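Local coordinates for GTPase activator-like protein (Chaetomium thermophilum, PDB 5HIU) that probably acts as a GTPase activator, being the TSC2 protein of this fungus, of which the chain is the N-terminal all-helical alpha-solenoid part, at residues A[60-65]-A[100-105]; A[67-72]-A[80-85]; A[73-78]-A[111-116]. One frame throughout, in Å; residues are numbered along the deposited sequence.

Contact 1 (A[60-65]-A[100-105]); sequences AIWHAA and SEYFHT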
# COMPACT_ATOMS: atom_id res chain seq x y z
N ALA A 60 -36.48 -16.26 9.61
CA ALA A 60 -36.89 -16.70 10.95
C ALA A 60 -35.82 -17.60 11.58
O ALA A 60 -35.61 -17.61 12.79
CB ALA A 60 -38.23 -17.41 10.88
N ILE A 61 -35.14 -18.35 10.72
CA ILE A 61 -33.95 -19.09 11.11
C ILE A 61 -32.89 -18.13 11.67
O ILE A 61 -32.23 -18.43 12.66
CB ILE A 61 -33.40 -19.91 9.92
CG1 ILE A 61 -34.38 -21.02 9.51
CG2 ILE A 61 -32.07 -20.54 10.27
CD1 ILE A 61 -34.14 -21.60 8.13
N TRP A 62 -32.71 -16.98 11.04
CA TRP A 62 -31.73 -16.03 11.50
C TRP A 62 -32.06 -15.65 12.93
O TRP A 62 -31.20 -15.71 13.80
CB TRP A 62 -31.70 -14.78 10.63
CG TRP A 62 -30.67 -13.79 11.07
CD1 TRP A 62 -30.83 -12.80 11.99
CD2 TRP A 62 -29.31 -13.72 10.62
NE1 TRP A 62 -29.65 -12.10 12.14
CE2 TRP A 62 -28.70 -12.66 11.32
CE3 TRP A 62 -28.56 -14.44 9.70
CZ2 TRP A 62 -27.37 -12.30 11.12
CZ3 TRP A 62 -27.22 -14.09 9.50
CH2 TRP A 62 -26.65 -13.01 10.20
N HIS A 63 -33.31 -15.28 13.16
CA HIS A 63 -33.71 -14.76 14.45
C HIS A 63 -33.65 -15.83 15.51
O HIS A 63 -33.23 -15.59 16.65
CB HIS A 63 -35.12 -14.23 14.40
CG HIS A 63 -35.33 -13.17 13.38
ND1 HIS A 63 -34.32 -12.33 12.96
CD2 HIS A 63 -36.44 -12.79 12.72
CE1 HIS A 63 -34.80 -11.49 12.06
NE2 HIS A 63 -36.09 -11.75 11.90
N ALA A 64 -34.07 -17.03 15.14
CA ALA A 64 -33.98 -18.14 16.05
C ALA A 64 -32.57 -18.25 16.65
O ALA A 64 -32.43 -18.47 17.85
CB ALA A 64 -34.36 -19.43 15.34
N ALA A 65 -31.53 -18.05 15.82
CA ALA A 65 -30.15 -18.42 16.15
C ALA A 65 -29.24 -17.30 16.59
O ALA A 65 -28.26 -17.57 17.27
CB ALA A 65 -29.52 -19.09 14.94
N SER A 100 -29.71 -5.29 6.61
CA SER A 100 -29.23 -4.38 7.63
C SER A 100 -29.17 -5.09 8.96
O SER A 100 -28.30 -4.82 9.77
CB SER A 100 -30.11 -3.14 7.73
OG SER A 100 -29.30 -2.05 8.09
N GLU A 101 -30.08 -6.01 9.20
CA GLU A 101 -30.14 -6.67 10.48
C GLU A 101 -29.10 -7.75 10.59
O GLU A 101 -28.55 -8.03 11.66
CB GLU A 101 -31.53 -7.24 10.69
CG GLU A 101 -31.82 -7.61 12.13
CD GLU A 101 -33.27 -7.95 12.36
OE1 GLU A 101 -34.17 -7.21 11.84
OE2 GLU A 101 -33.49 -8.97 13.06
N TYR A 102 -28.80 -8.35 9.46
CA TYR A 102 -27.73 -9.30 9.41
C TYR A 102 -26.39 -8.60 9.66
O TYR A 102 -25.59 -9.03 10.49
CB TYR A 102 -27.75 -10.04 8.07
CG TYR A 102 -29.08 -10.75 7.77
CD1 TYR A 102 -29.98 -11.08 8.77
CD2 TYR A 102 -29.41 -11.11 6.47
CE1 TYR A 102 -31.17 -11.71 8.48
CE2 TYR A 102 -30.59 -11.74 6.17
CZ TYR A 102 -31.46 -12.04 7.18
OH TYR A 102 -32.62 -12.68 6.88
N PHE A 103 -26.15 -7.48 9.00
CA PHE A 103 -24.90 -6.77 9.21
C PHE A 103 -24.66 -6.42 10.69
O PHE A 103 -23.59 -6.61 11.22
CB PHE A 103 -24.86 -5.53 8.33
CG PHE A 103 -23.68 -4.65 8.58
CD1 PHE A 103 -22.48 -4.86 7.92
CD2 PHE A 103 -23.77 -3.59 9.47
CE1 PHE A 103 -21.39 -4.03 8.14
CE2 PHE A 103 -22.68 -2.76 9.70
CZ PHE A 103 -21.49 -2.98 9.03
N HIS A 104 -25.67 -5.93 11.38
CA HIS A 104 -25.46 -5.52 12.76
C HIS A 104 -25.31 -6.69 13.70
O HIS A 104 -24.57 -6.60 14.68
CB HIS A 104 -26.57 -4.59 13.19
CG HIS A 104 -26.51 -3.28 12.47
ND1 HIS A 104 -27.44 -2.91 11.52
CD2 HIS A 104 -25.60 -2.28 12.53
CE1 HIS A 104 -27.11 -1.72 11.04
NE2 HIS A 104 -26.01 -1.32 11.64
N THR A 105 -25.99 -7.79 13.39
CA THR A 105 -25.81 -9.03 14.12
C THR A 105 -24.38 -9.55 13.94
O THR A 105 -23.70 -9.87 14.91
CB THR A 105 -26.78 -10.10 13.59
OG1 THR A 105 -28.13 -9.69 13.81
CG2 THR A 105 -26.56 -11.45 14.26
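Helix 59-65, carrying Trp62, and helix 96-107, carrying Tyr102, run in roughly the same direction, their short segments crossing at 25° with axes 11.7 Å apart at closest approach. In the alpha-solenoid these two helices are separated in sequence by helix 75-89, which touches Trp62 through Leu85 and Val89. The wide axial spacing is bridged by large side chains, chiefly the indole. The indole of Trp62 is carried across to helix 96-107 by a trans chi1 (-179°), which puts CG on the far side of the CA-CB bond from the backbone N. Tyr102 lies over one face of it, and its CD1 comes 3.3 Å from Trp62 CE2. The ring planes are inclined at 39°, so the pair is neither a parallel stack nor a T-shaped one. Nearer the Tyr102 backbone, CB makes a CH-pi contact 4.1 Å from the centroid of the six-membered ring of Trp62. The phenol hydroxyl bonds to His59 ND1, which ties the far end of Tyr102 back to the start of helix 59-65. Thr105 meets the indole at its edge instead, with both CB and CG2 3.4 Å from Trp62 CZ2. Farther toward solvent, the Glu101 carboxylate and the His63 imidazole are nearly coplanar, but the angle is wrong for a hydrogen bond between OE2 and ND1. A weak bond of 3.3 Å runs from Trp62 NE1 to Thr105 OG1, and this hydroxyl in turn donates to Glu101 O over 2.7 Å, reaching that carbonyl from the face opposite Thr105 N.

Contact 2 (A[67-72]-A[80-85]); sequences DMIHPE and ASWELL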
# COMPACT_ATOMS: atom_id res chain seq x y z
N ASP A 67 -28.84 -15.08 18.79
CA ASP A 67 -28.41 -14.99 20.20
C ASP A 67 -27.28 -15.95 20.55
O ASP A 67 -26.48 -15.65 21.43
CB ASP A 67 -29.58 -15.22 21.15
CG ASP A 67 -30.11 -16.63 21.08
OD1 ASP A 67 -29.58 -17.50 21.79
OD2 ASP A 67 -31.04 -16.87 20.30
N MET A 68 -27.21 -17.09 19.86
CA MET A 68 -26.18 -18.11 20.13
C MET A 68 -24.74 -17.65 19.80
O MET A 68 -23.78 -18.26 20.25
CB MET A 68 -26.48 -19.39 19.35
CG MET A 68 -27.81 -20.03 19.70
SD MET A 68 -28.26 -21.44 18.66
CE MET A 68 -27.12 -22.67 19.30
N ILE A 69 -24.62 -16.58 19.02
CA ILE A 69 -23.36 -15.94 18.65
C ILE A 69 -22.80 -15.10 19.78
O ILE A 69 -21.66 -14.71 19.76
CB ILE A 69 -23.60 -15.01 17.45
CG1 ILE A 69 -24.02 -15.83 16.25
CG2 ILE A 69 -22.39 -14.18 17.08
CD1 ILE A 69 -23.12 -16.99 15.93
N HIS A 70 -23.62 -14.81 20.79
CA HIS A 70 -23.20 -13.91 21.85
C HIS A 70 -21.97 -14.49 22.53
O HIS A 70 -21.89 -15.70 22.73
CB HIS A 70 -24.34 -13.73 22.84
CG HIS A 70 -24.14 -12.60 23.80
ND1 HIS A 70 -23.97 -12.79 25.15
CD2 HIS A 70 -24.09 -11.26 23.60
CE1 HIS A 70 -23.82 -11.63 25.75
NE2 HIS A 70 -23.89 -10.68 24.83
N PRO A 71 -21.00 -13.62 22.90
CA PRO A 71 -19.75 -14.16 23.45
C PRO A 71 -19.90 -14.90 24.78
O PRO A 71 -18.99 -15.65 25.15
CB PRO A 71 -18.87 -12.92 23.63
CG PRO A 71 -19.53 -11.83 22.87
CD PRO A 71 -21.00 -12.15 22.86
N GLU A 72 -21.01 -14.69 25.49
CA GLU A 72 -21.29 -15.38 26.76
C GLU A 72 -21.48 -16.89 26.56
O GLU A 72 -21.28 -17.67 27.49
CB GLU A 72 -22.54 -14.79 27.46
CG GLU A 72 -23.86 -15.49 27.12
CD GLU A 72 -25.10 -14.84 27.72
OE1 GLU A 72 -25.16 -13.59 27.79
OE2 GLU A 72 -26.03 -15.58 28.11
N ALA A 80 -21.37 -23.22 15.94
CA ALA A 80 -22.42 -23.87 15.14
C ALA A 80 -23.46 -22.85 14.65
O ALA A 80 -24.09 -23.05 13.61
CB ALA A 80 -23.09 -24.99 15.93
N SER A 81 -23.63 -21.77 15.40
CA SER A 81 -24.52 -20.68 15.01
C SER A 81 -23.92 -19.82 13.90
O SER A 81 -24.61 -19.47 12.95
CB SER A 81 -24.85 -19.83 16.25
OG SER A 81 -25.81 -18.82 15.97
N TRP A 82 -22.65 -19.47 14.03
CA TRP A 82 -21.96 -18.69 12.99
C TRP A 82 -22.04 -19.37 11.66
O TRP A 82 -22.22 -18.74 10.63
CB TRP A 82 -20.49 -18.53 13.32
CG TRP A 82 -20.17 -17.44 14.20
CD1 TRP A 82 -19.60 -17.54 15.42
CD2 TRP A 82 -20.34 -16.07 13.94
NE1 TRP A 82 -19.41 -16.30 15.96
CE2 TRP A 82 -19.86 -15.37 15.06
CE3 TRP A 82 -20.87 -15.35 12.88
CZ2 TRP A 82 -19.89 -13.98 15.15
CZ3 TRP A 82 -20.90 -13.97 12.96
CH2 TRP A 82 -20.41 -13.30 14.09
N GLU A 83 -21.86 -20.67 11.68
CA GLU A 83 -21.89 -21.44 10.45
C GLU A 83 -23.26 -21.47 9.83
O GLU A 83 -23.39 -21.54 8.60
CB GLU A 83 -21.41 -22.84 10.73
CG GLU A 83 -19.97 -22.81 11.21
CD GLU A 83 -19.42 -24.16 11.49
OE1 GLU A 83 -20.11 -24.96 12.19
OE2 GLU A 83 -18.29 -24.38 11.01
N LEU A 84 -24.28 -21.39 10.67
CA LEU A 84 -25.64 -21.38 10.20
C LEU A 84 -25.95 -20.00 9.64
O LEU A 84 -26.65 -19.89 8.64
CB LEU A 84 -26.59 -21.74 11.34
CG LEU A 84 -28.07 -21.42 11.15
CD1 LEU A 84 -28.68 -22.34 10.11
CD2 LEU A 84 -28.78 -21.55 12.49
N LEU A 85 -25.43 -18.96 10.31
CA LEU A 85 -25.67 -17.58 9.89
C LEU A 85 -24.96 -17.28 8.56
O LEU A 85 -25.50 -16.61 7.68
CB LEU A 85 -25.23 -16.59 10.98
CG LEU A 85 -26.00 -16.58 12.31
CD1 LEU A 85 -25.44 -15.50 13.24
CD2 LEU A 85 -27.50 -16.35 12.14
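The hydroxyl OG of Ser81 donates a hydrogen bond to Ala65 O, at the end of helix 59-65, while Met68 CB (3.5 Å from Ser81 OG) and Ile69 CD1 close in around it. The contact closes the turn of an alpha-helical hairpin of the solenoid: residues 67-69 end a 3-10 segment, with His70 N bonded to Asp67 O at 3.0 Å, and the connection folds back onto helix 75-89. Ile69 is the wedge. Its chi1 of -64° directs CG1 to the helix and chi2 of -51° turns CD1 over a face of the Trp82 indole, 3.4 Å from the centroid of the five-membered ring and only 9° off its normal, a CH-pi contact. The Ile69 and Leu85 side chains reach toward each other tip to tip, and CG1 of the former comes 3.3 Å from CD1 of the latter. The Trp82 ring also meets Tyr117 with nearly parallel planes. Between the two segments the contact is thus apolar and CH-pi; Asn73 ND2 adds a polar tie to Asp67 O and His70 O, and the buried Ser81 OG and Trp82 NE1 are satisfied by Ala65 O and Asp114 OD2, outside the two segments.

Contact 3 (A[73-78]-A[111-116]); sequences NPDNAR and HSKDFC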
# COMPACT_ATOMS: atom_id res chain seq x y z
N ASN A 73 -21.91 -17.29 25.36
CA ASN A 73 -22.08 -18.71 25.03
C ASN A 73 -20.75 -19.43 24.85
O ASN A 73 -19.74 -18.81 24.51
CB ASN A 73 -22.85 -18.87 23.74
CG ASN A 73 -24.20 -18.19 23.76
OD1 ASN A 73 -25.10 -18.57 24.51
ND2 ASN A 73 -24.35 -17.17 22.91
N PRO A 74 -20.75 -20.76 25.04
CA PRO A 74 -19.57 -21.58 24.79
C PRO A 74 -19.25 -21.77 23.30
O PRO A 74 -20.13 -21.76 22.45
CB PRO A 74 -19.94 -22.92 25.43
CG PRO A 74 -21.41 -22.98 25.27
CD PRO A 74 -21.89 -21.58 25.48
N ASP A 75 -17.99 -21.99 23.01
CA ASP A 75 -17.53 -22.18 21.65
C ASP A 75 -18.48 -22.95 20.77
O ASP A 75 -18.92 -22.42 19.74
CB ASP A 75 -16.19 -22.88 21.68
CG ASP A 75 -15.09 -21.97 22.17
OD1 ASP A 75 -15.39 -20.77 22.42
OD2 ASP A 75 -13.95 -22.44 22.31
N ASN A 76 -18.81 -24.17 21.17
CA ASN A 76 -19.61 -25.08 20.36
C ASN A 76 -20.91 -24.46 19.89
O ASN A 76 -21.38 -24.78 18.80
CB ASN A 76 -19.94 -26.35 21.13
CG ASN A 76 -20.85 -26.10 22.31
OD1 ASN A 76 -20.82 -25.03 22.91
ND2 ASN A 76 -21.67 -27.09 22.66
N ALA A 77 -21.47 -23.57 20.70
CA ALA A 77 -22.74 -22.94 20.36
C ALA A 77 -22.57 -21.68 19.53
O ALA A 77 -23.43 -21.36 18.72
CB ALA A 77 -23.53 -22.62 21.63
N ARG A 78 -21.50 -20.94 19.75
CA ARG A 78 -21.28 -19.76 18.95
C ARG A 78 -20.92 -20.25 17.57
O ARG A 78 -21.47 -19.80 16.59
CB ARG A 78 -20.16 -18.87 19.51
CG ARG A 78 -20.45 -18.27 20.87
CD ARG A 78 -19.49 -17.16 21.24
NE ARG A 78 -18.11 -17.47 20.90
CZ ARG A 78 -17.30 -18.29 21.58
NH1 ARG A 78 -17.74 -18.93 22.66
NH2 ARG A 78 -16.06 -18.48 21.15
N HIS A 111 -16.92 -12.68 20.11
CA HIS A 111 -15.75 -13.23 20.76
C HIS A 111 -14.53 -13.06 19.87
O HIS A 111 -14.61 -13.28 18.66
CB HIS A 111 -15.98 -14.70 21.06
CG HIS A 111 -15.22 -15.20 22.23
ND1 HIS A 111 -15.84 -15.59 23.40
CD2 HIS A 111 -13.89 -15.38 22.43
CE1 HIS A 111 -14.92 -16.00 24.26
NE2 HIS A 111 -13.73 -15.88 23.70
N SER A 112 -13.41 -12.69 20.46
CA SER A 112 -12.17 -12.51 19.72
C SER A 112 -11.84 -13.74 18.87
O SER A 112 -11.36 -13.62 17.75
CB SER A 112 -11.03 -12.23 20.71
OG SER A 112 -11.20 -12.97 21.91
N LYS A 113 -12.16 -14.91 19.39
CA LYS A 113 -11.91 -16.17 18.69
C LYS A 113 -12.76 -16.36 17.44
O LYS A 113 -12.42 -17.17 16.59
CB LYS A 113 -12.17 -17.34 19.63
CG LYS A 113 -11.30 -17.36 20.87
CD LYS A 113 -11.80 -18.40 21.86
CE LYS A 113 -11.74 -19.81 21.28
NZ LYS A 113 -11.61 -20.84 22.35
N ASP A 114 -13.86 -15.61 17.32
CA ASP A 114 -14.80 -15.75 16.21
C ASP A 114 -14.54 -14.80 15.04
O ASP A 114 -15.31 -14.76 14.09
CB ASP A 114 -16.23 -15.54 16.71
CG ASP A 114 -16.65 -16.56 17.73
OD1 ASP A 114 -15.90 -17.51 18.02
OD2 ASP A 114 -17.77 -16.41 18.26
N PHE A 115 -13.47 -14.03 15.06
CA PHE A 115 -13.29 -13.06 13.99
C PHE A 115 -13.31 -13.70 12.58
O PHE A 115 -13.81 -13.10 11.63
CB PHE A 115 -11.99 -12.28 14.23
CG PHE A 115 -11.77 -11.14 13.27
CD1 PHE A 115 -12.55 -10.00 13.34
CD2 PHE A 115 -10.78 -11.22 12.31
CE1 PHE A 115 -12.34 -8.95 12.47
CE2 PHE A 115 -10.56 -10.17 11.44
CZ PHE A 115 -11.35 -9.03 11.52
N CYS A 116 -12.78 -14.90 12.44
CA CYS A 116 -12.73 -15.55 11.14
C CYS A 116 -14.16 -15.67 10.61
O CYS A 116 -14.45 -15.31 9.47
CB CYS A 116 -12.00 -16.89 11.19
SG CYS A 116 -12.73 -18.12 12.31
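The guanidinium of Arg78 lies flat on the imidazole of His111, the planes 21° and the centres 4.1 Å apart. Asp114 approaches the edge of the same guanidinium with its carboxylate only 16° out of parallel, although the two side chains cross at about a right angle. The grip is side-on and two-pronged: Arg78 NE donates to Asp114 OD2 over 2.9 Å, and Arg78 NH2 to Asp114 OD1 over a longer 3.3 Å, both on the syn side of the carboxylate. OD2 also accepts from Trp82 NE1. The bend at chi3 (-42°) turns the guanidinium back toward the start of its own helix, where NH1 bonds to Asn73 O at 2.7 Å, close to the guanidinium plane. This salt-bridge network joins the starts of two solenoid helices with helix 96-107 between them in sequence: helix 75-89, with Pro74 at the N-cap, and helix 115-126, preceded by the 3-10 turn 112-114. Asp75 extends the network. Its OD1 takes Arg78 NH2 from above the carboxylate plane at 2.7 Å, whereas OD2 receives Lys113 NZ on the syn side at 2.8 Å. Lys113 crosses the Asp75 side chain at about a right angle, its NZ 5.2 Å from Arg78 NH2.

How the contacts relate
All three contacts lie on the same side of the chain's centre, in the N-terminal part of the solenoid, and helix 75-89 ties them together. Contacts 1 and 2, with centres about 10 Å apart, adjoin where Trp62 CE3 lies 3.3 Å from Leu85 CD2, and Ala65 O and Ser81 OG, 3.0 Å apart, connect them. Contacts 2 and 3 are closer, about 7 Å between centres: the hydrogen bond from Trp82 NE1 to Asp114 OD2 spans 2.8 Å, which would help position the acid gripped by Arg78. Asn73 ND2 likewise reaches Asp67 O at 3.0 Å. Contacts 1 and 3 do not touch, their nearest atoms being about 6 Å apart.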